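Local coordinates for MccB protein (Escherichia coli, PDB 6OM4), which binds ATP and the N-formylated MccA peptide in microcin C biosynthesis, probably activating the peptide by nucleotidyl transfer as E1-like enzymes of the ThiF family do, at residues 118-123 with 210-215; 192-197 with 217-222; 198-203 with 221-226. All blocks are in the same frame, centred on the assembly; numbering follows the deposited sequence.

In the fold
All three contacts belong to the Rossmann-like ThiF region. Interaction 1 is core: two parallel strands of the central sheet, joined by backbone hydrogen bonds, open at their ends into the loops that hold the nucleotide. Interactions 2 and 3 lie nearer the surface, only partly buried, and both fasten the loop between strands 186-191 and 208-211 to the same helix, 219-230, with W222 common to both. Their chemistry is aromatic and apolar, with a water bridge in interaction 3. Interactions 1 and 2 meet at L121 and I194 and both touch the bound adenosine phosphoramidate; V211 packs on V223, linking interaction 1 to interaction 3.

Interaction 1 (118-123 with 210-215); sequences VVILGC and VVSADH. With ND7 (5'-O-[(S)-amino(hydroxy)phosphoryl]adenosine), chain M.
S212 reaches across to G122 where two neighbouring parallel strands of the Rossmann-like sheet, 117-121 and 208-211, run out into the nucleotide site. Its CB lies 3.6 Å from G122 O, and the next atom along, OG, donates to that same oxygen at 2.7 Å. The bond arrives in the carbonyl plane on a lone pair. A chi1 of 42°, which sets OG between the backbone N and the carbonyl carbon, aims the short hydroxyl there; serine suits the place because its hydroxyl, one bond from CB, can supply a donor to a buried carbonyl at the tight strand end.

Back along the strands the ladder is regular: V210 N donates to V119 O at 2.8 Å, and L121 N to V210 O at 2.9 Å. At its end S212 N bonds to L121 O, less straight at 145°, as the strands finish. The branched side chains suit a buried sheet: V118 CG1 packs on V210 CG2, and I120 lies alongside V210, its CD1 4.0 Å from V210 CG2, all under helix 125-136.

G122, the first glycine of what appears to be a Rossmann-type GxGxxG motif, has a positive phi of 106°, and its CA passes 3.4 Å from S212 O. Without a side chain it also approaches the ribose ring oxygen. The small A213 CB rests 3.6 Å from C4 of the adenine. The buried serine hydroxyl thus ties the glycine loop to the loop whose H215 O accepts from adenine N6, which probably helps keep the two aligned around the nucleotide.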
loop_
_atom_site.group_PDB
_atom_site.type_symbol
_atom_site.label_atom_id
_atom_site.label_comp_id
_atom_site.label_asym_id
_atom_site.label_seq_id
_atom_site.Cartn_x
_atom_site.Cartn_y
_atom_site.Cartn_z
ATOM N N VAL A 118 -6.991 -3.999 10.932
ATOM C CA VAL A 118 -5.816 -4.546 10.326
ATOM C C VAL A 118 -4.928 -5.181 11.411
ATOM O O VAL A 118 -4.716 -4.572 12.455
ATOM C CB VAL A 118 -5.038 -3.462 9.540
ATOM C CG1 VAL A 118 -3.730 -3.993 9.004
ATOM C CG2 VAL A 118 -5.907 -2.859 8.421
ATOM N N VAL A 119 -4.341 -6.345 11.097
ATOM C CA VAL A 119 -3.352 -7.038 11.921
ATOM C C VAL A 119 -1.973 -6.739 11.348
ATOM O O VAL A 119 -1.744 -6.882 10.161
ATOM C CB VAL A 119 -3.603 -8.561 11.943
ATOM C CG1 VAL A 119 -2.426 -9.315 12.522
ATOM C CG2 VAL A 119 -4.869 -8.895 12.677
ATOM N N ILE A 120 -1.073 -6.280 12.211
ATOM C CA ILE A 120 0.346 -6.176 11.880
ATOM C C ILE A 120 1.061 -7.362 12.556
ATOM O O ILE A 120 1.306 -7.351 13.792
ATOM C CB ILE A 120 0.920 -4.831 12.363
ATOM C CG1 ILE A 120 0.040 -3.649 11.946
ATOM C CG2 ILE A 120 2.359 -4.661 11.908
ATOM C CD1 ILE A 120 0.126 -3.306 10.489
ATOM N N LEU A 121 1.418 -8.355 11.748
ATOM C CA LEU A 121 2.106 -9.545 12.247
ATOM C C LEU A 121 3.605 -9.318 12.029
ATOM O O LEU A 121 4.122 -9.498 10.912
ATOM C CB LEU A 121 1.566 -10.794 11.539
ATOM C CG LEU A 121 2.225 -12.115 11.946
ATOM C CD1 LEU A 121 2.249 -12.306 13.453
ATOM C CD2 LEU A 121 1.533 -13.290 11.269
ATOM N N GLY A 122 4.265 -8.855 13.097
ATOM C CA GLY A 122 5.648 -8.452 13.051
ATOM C C GLY A 122 5.757 -6.952 13.097
ATOM O O GLY A 122 5.322 -6.276 12.162
ATOM N N CYS A 123 6.432 -6.470 14.144
ATOM C CA CYS A 123 6.549 -5.054 14.537
ATOM C C CYS A 123 8.001 -4.570 14.468
ATOM O O CYS A 123 8.432 -3.744 15.258
ATOM C CB CYS A 123 6.012 -4.867 15.950
ATOM S SG CYS A 123 4.203 -5.004 16.046
ATOM N N VAL A 210 -1.241 -7.806 7.608
ATOM C CA VAL A 210 0.017 -7.394 7.110
ATOM C C VAL A 210 1.044 -8.377 7.661
ATOM O O VAL A 210 1.286 -8.398 8.860
ATOM C CB VAL A 210 0.360 -5.953 7.520
ATOM C CG1 VAL A 210 1.793 -5.610 7.115
ATOM C CG2 VAL A 210 -0.651 -4.948 6.950
ATOM N N VAL A 211 1.681 -9.123 6.769
ATOM C CA VAL A 211 2.591 -10.175 7.157
ATOM C C VAL A 211 4.013 -9.630 7.027
ATOM O O VAL A 211 4.593 -9.599 5.926
ATOM C CB VAL A 211 2.374 -11.468 6.349
ATOM C CG1 VAL A 211 3.293 -12.560 6.836
ATOM C CG2 VAL A 211 0.921 -11.901 6.405
ATOM N N SER A 212 4.519 -9.166 8.174
ATOM C CA SER A 212 5.781 -8.423 8.289
ATOM C C SER A 212 6.685 -9.101 9.331
ATOM O O SER A 212 7.403 -8.418 10.084
ATOM C CB SER A 212 5.540 -6.941 8.599
ATOM O OG SER A 212 4.508 -6.676 9.581
ATOM N N ALA A 213 6.632 -10.439 9.359
ATOM C CA ALA A 213 7.390 -11.325 10.227
ATOM C C ALA A 213 8.029 -12.366 9.317
ATOM O O ALA A 213 7.455 -12.692 8.271
ATOM C CB ALA A 213 6.517 -11.942 11.279
ATOM N N ASP A 214 9.189 -12.886 9.726
ATOM C CA ASP A 214 10.092 -13.541 8.799
ATOM C C ASP A 214 10.845 -14.765 9.357
ATOM O O ASP A 214 11.739 -15.241 8.672
ATOM C CB ASP A 214 11.118 -12.523 8.314
ATOM C CG ASP A 214 11.907 -11.822 9.418
ATOM O OD1 ASP A 214 11.767 -12.217 10.609
ATOM O OD2 ASP A 214 12.704 -10.903 9.078
ATOM N N HIS A 215 10.480 -15.284 10.533
ATOM C CA HIS A 215 11.072 -16.476 11.124
ATOM C C HIS A 215 9.989 -17.503 11.425
ATOM O O HIS A 215 9.003 -17.142 12.060
ATOM C CB HIS A 215 11.778 -16.140 12.451
ATOM C CG HIS A 215 12.065 -17.335 13.297
ATOM N ND1 HIS A 215 13.148 -18.150 13.058
ATOM C CD2 HIS A 215 11.421 -17.853 14.365
ATOM C CE1 HIS A 215 13.158 -19.134 13.938
ATOM N NE2 HIS A 215 12.119 -18.965 14.765
HETATM O O1A ND7 M . 13.600 -8.201 11.471
HETATM P PA ND7 M . 12.591 -7.216 10.953
HETATM O O2A ND7 M . 12.981 -5.744 10.934
HETATM N N3A ND7 M . 12.285 -7.740 9.367
HETATM O "O5'" ND7 M . 11.207 -7.271 11.724
HETATM C "C5'" ND7 M . 10.601 -8.593 11.855
HETATM C "C4'" ND7 M . 9.672 -8.490 13.091
HETATM C "C3'" ND7 M . 10.560 -8.479 14.382
HETATM O "O3'" ND7 M . 10.224 -7.466 15.248
HETATM C "C2'" ND7 M . 10.376 -9.972 14.888
HETATM O "O2'" ND7 M . 10.380 -10.016 16.368
HETATM C "C1'" ND7 M . 9.163 -10.344 14.457
HETATM O "O4'" ND7 M . 8.921 -9.546 13.067
HETATM N N9 ND7 M . 8.977 -11.726 14.120
HETATM C C4 ND7 M . 7.965 -12.525 14.557
HETATM C C5 ND7 M . 8.138 -13.740 13.996
HETATM N N7 ND7 M . 9.237 -13.693 13.209
HETATM C C8 ND7 M . 9.719 -12.468 13.284
HETATM N N3 ND7 M . 6.935 -12.281 15.394
HETATM C C2 ND7 M . 6.088 -13.232 15.649
HETATM N N1 ND7 M . 6.243 -14.452 15.122
HETATM C C6 ND7 M . 7.225 -14.726 14.305
HETATM N N6 ND7 M . 7.371 -16.059 13.748
#

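Interaction 2 (192-197 with 217-222); sequences LNINDY and FNLINW. With ND7 (5'-O-[(S)-amino(hydroxy)phosphoryl]adenosine), chain M.
Y197 and W222 meet at nearly a right angle, their ring planes 88° apart, where the loop after strand 186-191 of the Rossmann-like fold packs on the first turn of helix 219-230. The pairing is an offset edge-to-face one: the edge of the tyrosine is turned to the face of the five-membered ring of the indole, with centroids 5.8 Å apart. Y197 CB sits almost squarely over that same ring, 4.2 Å from its centroid and 6° off the normal, giving a CH-pi contact. From there the phenol runs back alongside the tryptophan toward the helix, its CD2 3.8 Å from W222 CB. A large flat indole suits the site because it can receive a side chain and a peptide segment at once: the backbone around D196 and Y197 N lies over one face, N218 O over the opposite one, and N195 O comes in at the rim near the plane, 3.5 Å from W222 CH2.

Further in, I194 and L219 are set roughly perpendicular. With CG2 anti to the backbone N, I194 points this methyl at the notch where two helix side chains adjoin, touching L219 CD1 at 3.8 Å and the six-membered ring of the indole at W222 CE3. Branching at CB serves here, since one arm can face the helix while CD1 of the other lies near N1 of the adenine.

The contact therefore backs the base-binding loop. I194 N donates to adenine N1 at 3.0 Å, and the amino group N6 donates to I194 O at 2.8 Å. An N1 acceptor beside an N6 donor is the adenine pattern, consistent with recognition of that base. L219 CD2 touches the same N6 from the helix side.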
loop_
_atom_site.group_PDB
_atom_site.type_symbol
_atom_site.label_atom_id
_atom_site.label_comp_id
_atom_site.label_asym_id
_atom_site.label_seq_id
_atom_site.Cartn_x
_atom_site.Cartn_y
_atom_site.Cartn_z
ATOM N N LEU A 192 3.157 -12.618 20.984
ATOM C CA LEU A 192 3.099 -13.920 20.400
ATOM C C LEU A 192 4.251 -14.069 19.420
ATOM O O LEU A 192 4.526 -13.153 18.652
ATOM C CB LEU A 192 1.747 -14.069 19.700
ATOM C CG LEU A 192 1.498 -15.371 18.941
ATOM C CD1 LEU A 192 1.459 -16.578 19.877
ATOM C CD2 LEU A 192 0.199 -15.268 18.146
ATOM N N ASN A 193 4.919 -15.218 19.497
ATOM C CA ASN A 193 5.863 -15.666 18.506
ATOM C C ASN A 193 5.237 -16.878 17.809
ATOM O O ASN A 193 4.959 -17.881 18.445
ATOM C CB ASN A 193 7.217 -16.044 19.123
ATOM C CG ASN A 193 8.337 -16.202 18.112
ATOM O OD1 ASN A 193 8.592 -15.297 17.317
ATOM N ND2 ASN A 193 9.071 -17.301 18.193
ATOM N N ILE A 194 4.946 -16.754 16.517
ATOM C CA ILE A 194 4.496 -17.891 15.749
ATOM C C ILE A 194 5.697 -18.764 15.384
ATOM O O ILE A 194 6.337 -18.568 14.341
ATOM C CB ILE A 194 3.720 -17.460 14.507
ATOM C CG1 ILE A 194 2.479 -16.677 14.915
ATOM C CG2 ILE A 194 3.373 -18.679 13.650
ATOM C CD1 ILE A 194 2.527 -15.268 14.496
ATOM N N ASN A 195 5.936 -19.781 16.209
ATOM C CA ASN A 195 7.046 -20.734 15.991
ATOM C C ASN A 195 6.536 -22.115 15.540
ATOM O O ASN A 195 7.356 -23.002 15.263
ATOM C CB ASN A 195 7.928 -20.850 17.241
ATOM C CG ASN A 195 7.198 -21.306 18.494
ATOM O OD1 ASN A 195 6.010 -21.641 18.483
ATOM N ND2 ASN A 195 7.928 -21.341 19.598
ATOM N N ASP A 196 5.204 -22.305 15.496
ATOM C CA ASP A 196 4.592 -23.466 14.889
ATOM C C ASP A 196 3.360 -23.005 14.120
ATOM O O ASP A 196 2.740 -22.021 14.487
ATOM C CB ASP A 196 4.182 -24.517 15.924
ATOM C CG ASP A 196 5.323 -25.444 16.355
ATOM O OD1 ASP A 196 5.809 -26.272 15.492
ATOM O OD2 ASP A 196 5.752 -25.313 17.534
ATOM N N TYR A 197 2.970 -23.784 13.114
ATOM C CA TYR A 197 1.806 -23.490 12.306
ATOM C C TYR A 197 0.565 -23.214 13.158
ATOM O O TYR A 197 -0.236 -22.304 12.865
ATOM C CB TYR A 197 1.527 -24.625 11.325
ATOM C CG TYR A 197 0.258 -24.419 10.563
ATOM C CD1 TYR A 197 -0.961 -24.877 11.045
ATOM C CD2 TYR A 197 0.265 -23.747 9.351
ATOM C CE1 TYR A 197 -2.132 -24.674 10.336
ATOM C CE2 TYR A 197 -0.886 -23.573 8.619
ATOM C CZ TYR A 197 -2.096 -24.002 9.124
ATOM O OH TYR A 197 -3.238 -23.750 8.404
ATOM N N PHE A 217 12.036 -19.401 7.881
ATOM C CA PHE A 217 12.033 -19.124 6.465
ATOM C C PHE A 217 10.679 -19.531 5.872
ATOM O O PHE A 217 10.289 -18.963 4.867
ATOM C CB PHE A 217 13.145 -19.856 5.718
ATOM C CG PHE A 217 14.480 -19.150 5.594
ATOM C CD1 PHE A 217 14.859 -18.124 6.456
ATOM C CD2 PHE A 217 15.380 -19.545 4.606
ATOM C CE1 PHE A 217 16.097 -17.499 6.337
ATOM C CE2 PHE A 217 16.628 -18.945 4.504
ATOM C CZ PHE A 217 16.978 -17.910 5.357
ATOM N N ASN A 218 9.990 -20.510 6.464
ATOM C CA ASN A 218 8.715 -20.993 5.872
ATOM C C ASN A 218 7.504 -20.421 6.616
ATOM O O ASN A 218 6.403 -20.911 6.453
ATOM C CB ASN A 218 8.694 -22.520 5.723
ATOM C CG ASN A 218 8.816 -23.237 7.051
ATOM O OD1 ASN A 218 9.332 -22.682 8.019
ATOM N ND2 ASN A 218 8.300 -24.454 7.129
ATOM N N LEU A 219 7.675 -19.343 7.387
ATOM C CA LEU A 219 6.512 -18.739 8.033
ATOM C C LEU A 219 5.526 -18.294 6.954
ATOM O O LEU A 219 4.315 -18.433 7.098
ATOM C CB LEU A 219 6.953 -17.539 8.859
ATOM C CG LEU A 219 5.838 -16.718 9.478
ATOM C CD1 LEU A 219 4.987 -17.515 10.432
ATOM C CD2 LEU A 219 6.426 -15.523 10.186
ATOM N N ILE A 220 6.061 -17.716 5.881
ATOM C CA ILE A 220 5.190 -17.210 4.828
ATOM C C ILE A 220 4.348 -18.379 4.291
ATOM O O ILE A 220 3.150 -18.228 4.005
ATOM C CB ILE A 220 5.971 -16.492 3.716
ATOM C CG1 ILE A 220 5.024 -15.928 2.658
ATOM C CG2 ILE A 220 7.052 -17.365 3.091
ATOM C CD1 ILE A 220 3.966 -14.997 3.227
ATOM N N ASN A 221 4.954 -19.555 4.189
ATOM C CA ASN A 221 4.204 -20.755 3.692
ATOM C C ASN A 221 3.082 -21.140 4.659
ATOM O O ASN A 221 1.943 -21.446 4.221
ATOM C CB ASN A 221 5.146 -21.913 3.395
ATOM C CG ASN A 221 6.218 -21.536 2.408
ATOM O OD1 ASN A 221 7.299 -21.109 2.819
ATOM N ND2 ASN A 221 5.893 -21.620 1.125
ATOM N N TRP A 222 3.376 -21.095 5.965
ATOM C CA TRP A 222 2.379 -21.352 6.977
ATOM C C TRP A 222 1.235 -20.340 6.875
ATOM O O TRP A 222 0.041 -20.694 6.986
ATOM C CB TRP A 222 2.965 -21.256 8.379
ATOM C CG TRP A 222 3.945 -22.316 8.731
ATOM C CD1 TRP A 222 4.183 -23.492 8.077
ATOM C CD2 TRP A 222 4.783 -22.309 9.900
ATOM N NE1 TRP A 222 5.105 -24.226 8.784
ATOM C CE2 TRP A 222 5.539 -23.494 9.859
ATOM C CE3 TRP A 222 4.983 -21.400 10.951
ATOM C CZ2 TRP A 222 6.465 -23.811 10.859
ATOM C CZ3 TRP A 222 5.930 -21.694 11.909
ATOM C CH2 TRP A 222 6.648 -22.893 11.867
HETATM O O1A ND7 M . 13.600 -8.201 11.471
HETATM P PA ND7 M . 12.591 -7.216 10.953
HETATM O O2A ND7 M . 12.981 -5.744 10.934
HETATM N N3A ND7 M . 12.285 -7.740 9.367
HETATM O "O5'" ND7 M . 11.207 -7.271 11.724
HETATM C "C5'" ND7 M . 10.601 -8.593 11.855
HETATM C "C4'" ND7 M . 9.672 -8.490 13.091
HETATM C "C3'" ND7 M . 10.560 -8.479 14.382
HETATM O "O3'" ND7 M . 10.224 -7.466 15.248
HETATM C "C2'" ND7 M . 10.376 -9.972 14.888
HETATM O "O2'" ND7 M . 10.380 -10.016 16.368
HETATM C "C1'" ND7 M . 9.163 -10.344 14.457
HETATM O "O4'" ND7 M . 8.921 -9.546 13.067
HETATM N N9 ND7 M . 8.977 -11.726 14.120
HETATM C C4 ND7 M . 7.965 -12.525 14.557
HETATM C C5 ND7 M . 8.138 -13.740 13.996
HETATM N N7 ND7 M . 9.237 -13.693 13.209
HETATM C C8 ND7 M . 9.719 -12.468 13.284
HETATM N N3 ND7 M . 6.935 -12.281 15.394
HETATM C C2 ND7 M . 6.088 -13.232 15.649
HETATM N N1 ND7 M . 6.243 -14.452 15.122
HETATM C C6 ND7 M . 7.225 -14.726 14.305
HETATM N N6 ND7 M . 7.371 -16.059 13.748
#

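Interaction 3 (198-203 with 221-226); sequences TDLHKV and NWVNKY
L200 and Y226 are brought together by different first torsions: a chi1 of -72° sets the leucine CG anti to its carbonyl carbon, and one of -180° sets the tyrosine CG anti to its backbone N, extending the phenol from helix 219-230 toward the 3-10 turn 198-202. This turn is part of the connection between strands 186-191 and 208-211 in the Rossmann-like fold. The result is that L200 CB lies over one face of the Y226 ring, 4.0 Å from its centroid, as a CH-pi contact.

Beyond CB the leucine sends its two methyls to different parts of the helix. CD1 rests against the backbone at W222 O, 3.6 Å away, and near W222 CB, and it also approaches Y226 CB one turn on; CD2 meets V223 CG2 at 4.2 Å. Leucine suits this position because its forked end lets one residue touch all three. W209 of the neighbouring strand packs on L200 and V203, so the turn is wedged between sheet and helix.

H201 lies on the outer, solvent-facing side, where a polar ring can still offer an aromatic surface. Y226 turns its edge to the face of the imidazole, the planes at 76° and the centroids 5.2 Å apart, with Y226 CE2 the atom that meets the ring. Tyrosine is apt here: its ring packs on both residues, while the hydroxyl extends past L200 O to the polar margin of the contact. There one water, lying at the edge of the ring in its plane, donates to V203 O at 2.6 Å and is hydrogen-bonded to Y226 OH at 2.8 Å.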
loop_
_atom_site.group_PDB
_atom_site.type_symbol
_atom_site.label_atom_id
_atom_site.label_comp_id
_atom_site.label_asym_id
_atom_site.label_seq_id
_atom_site.Cartn_x
_atom_site.Cartn_y
_atom_site.Cartn_z
ATOM N N THR A 198 0.386 -24.015 14.206
ATOM C CA THR A 198 -0.799 -24.000 15.033
ATOM C C THR A 198 -0.971 -22.681 15.811
ATOM O O THR A 198 -2.083 -22.282 16.138
ATOM C CB THR A 198 -0.768 -25.225 15.968
ATOM O OG1 THR A 198 -2.124 -25.406 16.365
ATOM C CG2 THR A 198 0.135 -25.063 17.168
ATOM N N ASP A 199 0.112 -21.949 16.052
ATOM C CA ASP A 199 0.025 -20.656 16.713
ATOM C C ASP A 199 -0.779 -19.615 15.899
ATOM O O ASP A 199 -1.213 -18.639 16.448
ATOM C CB ASP A 199 1.425 -20.131 17.030
ATOM C CG ASP A 199 2.129 -20.973 18.090
ATOM O OD1 ASP A 199 1.428 -21.584 18.902
ATOM O OD2 ASP A 199 3.370 -21.040 18.059
ATOM N N LEU A 200 -0.959 -19.824 14.590
ATOM C CA LEU A 200 -1.737 -18.884 13.750
ATOM C C LEU A 200 -3.216 -18.845 14.146
ATOM O O LEU A 200 -3.879 -17.837 13.912
ATOM C CB LEU A 200 -1.551 -19.244 12.279
ATOM C CG LEU A 200 -0.176 -18.898 11.732
ATOM C CD1 LEU A 200 0.088 -19.598 10.406
ATOM C CD2 LEU A 200 -0.020 -17.386 11.571
ATOM N N HIS A 201 -3.694 -19.888 14.849
ATOM C CA HIS A 201 -5.036 -19.868 15.415
ATOM C C HIS A 201 -5.205 -18.751 16.457
ATOM O O HIS A 201 -6.347 -18.419 16.771
ATOM C CB HIS A 201 -5.406 -21.251 16.011
ATOM C CG HIS A 201 -5.484 -22.320 14.974
ATOM N ND1 HIS A 201 -6.501 -22.367 14.042
ATOM C CD2 HIS A 201 -4.660 -23.350 14.683
ATOM C CE1 HIS A 201 -6.288 -23.370 13.219
ATOM N NE2 HIS A 201 -5.185 -24.000 13.592
ATOM N N LYS A 202 -4.102 -18.220 17.015
ATOM C CA LYS A 202 -4.152 -17.176 18.037
ATOM C C LYS A 202 -4.235 -15.779 17.400
ATOM O O LYS A 202 -4.353 -14.769 18.109
ATOM C CB LYS A 202 -2.920 -17.220 18.952
ATOM C CG LYS A 202 -2.898 -18.363 19.961
ATOM C CD LYS A 202 -1.929 -19.472 19.616
ATOM C CE LYS A 202 -1.609 -20.406 20.767
ATOM N NZ LYS A 202 -0.440 -19.936 21.540
ATOM N N VAL A 203 -4.122 -15.697 16.069
ATOM C CA VAL A 203 -4.135 -14.412 15.385
ATOM C C VAL A 203 -5.565 -14.085 14.967
ATOM O O VAL A 203 -6.187 -14.857 14.229
ATOM C CB VAL A 203 -3.184 -14.426 14.177
ATOM C CG1 VAL A 203 -3.242 -13.111 13.426
ATOM C CG2 VAL A 203 -1.750 -14.755 14.570
ATOM N N ASN A 221 4.954 -19.555 4.189
ATOM C CA ASN A 221 4.204 -20.755 3.692
ATOM C C ASN A 221 3.082 -21.140 4.659
ATOM O O ASN A 221 1.943 -21.446 4.221
ATOM C CB ASN A 221 5.146 -21.913 3.395
ATOM C CG ASN A 221 6.218 -21.536 2.408
ATOM O OD1 ASN A 221 7.299 -21.109 2.819
ATOM N ND2 ASN A 221 5.893 -21.620 1.125
ATOM N N TRP A 222 3.376 -21.095 5.965
ATOM C CA TRP A 222 2.379 -21.352 6.977
ATOM C C TRP A 222 1.235 -20.340 6.875
ATOM O O TRP A 222 0.041 -20.694 6.986
ATOM C CB TRP A 222 2.965 -21.256 8.379
ATOM C CG TRP A 222 3.945 -22.316 8.731
ATOM C CD1 TRP A 222 4.183 -23.492 8.077
ATOM C CD2 TRP A 222 4.783 -22.309 9.900
ATOM N NE1 TRP A 222 5.105 -24.226 8.784
ATOM C CE2 TRP A 222 5.539 -23.494 9.859
ATOM C CE3 TRP A 222 4.983 -21.400 10.951
ATOM C CZ2 TRP A 222 6.465 -23.811 10.859
ATOM C CZ3 TRP A 222 5.930 -21.694 11.909
ATOM C CH2 TRP A 222 6.648 -22.893 11.867
ATOM N N VAL A 223 1.618 -19.055 6.811
ATOM C CA VAL A 223 0.602 -17.973 6.795
ATOM C C VAL A 223 -0.316 -18.147 5.580
ATOM O O VAL A 223 -1.502 -18.045 5.658
ATOM C CB VAL A 223 1.291 -16.594 6.812
ATOM C CG1 VAL A 223 0.267 -15.497 6.586
ATOM C CG2 VAL A 223 2.059 -16.359 8.102
ATOM N N ASN A 224 0.293 -18.402 4.437
ATOM C CA ASN A 224 -0.394 -18.561 3.198
ATOM C C ASN A 224 -1.436 -19.681 3.349
ATOM O O ASN A 224 -2.611 -19.485 3.046
ATOM C CB ASN A 224 0.603 -18.833 2.082
ATOM C CG ASN A 224 -0.068 -19.078 0.745
ATOM O OD1 ASN A 224 -0.155 -20.219 0.251
ATOM N ND2 ASN A 224 -0.601 -18.022 0.196
ATOM N N LYS A 225 -0.995 -20.861 3.808
ATOM C CA LYS A 225 -1.899 -22.025 3.926
ATOM C C LYS A 225 -3.039 -21.701 4.896
ATOM O O LYS A 225 -4.225 -21.932 4.558
ATOM C CB LYS A 225 -1.108 -23.282 4.319
ATOM C CG LYS A 225 -1.946 -24.435 4.872
ATOM C CD LYS A 225 -1.195 -25.759 5.007
ATOM C CE LYS A 225 -0.813 -26.360 3.659
ATOM N NZ LYS A 225 -0.559 -27.828 3.731
ATOM N N TYR A 226 -2.701 -21.121 6.058
ATOM C CA TYR A 226 -3.673 -20.770 7.066
ATOM C C TYR A 226 -4.702 -19.800 6.497
ATOM O O TYR A 226 -5.905 -19.980 6.736
ATOM C CB TYR A 226 -3.041 -20.161 8.318
ATOM C CG TYR A 226 -4.036 -19.785 9.386
ATOM C CD1 TYR A 226 -4.650 -18.557 9.389
ATOM C CD2 TYR A 226 -4.422 -20.695 10.357
ATOM C CE1 TYR A 226 -5.592 -18.208 10.339
ATOM C CE2 TYR A 226 -5.339 -20.352 11.338
ATOM C CZ TYR A 226 -5.977 -19.133 11.293
ATOM O OH TYR A 226 -6.870 -18.798 12.278
HETATM O O HOH W 1 -7.648 -16.154 12.461
#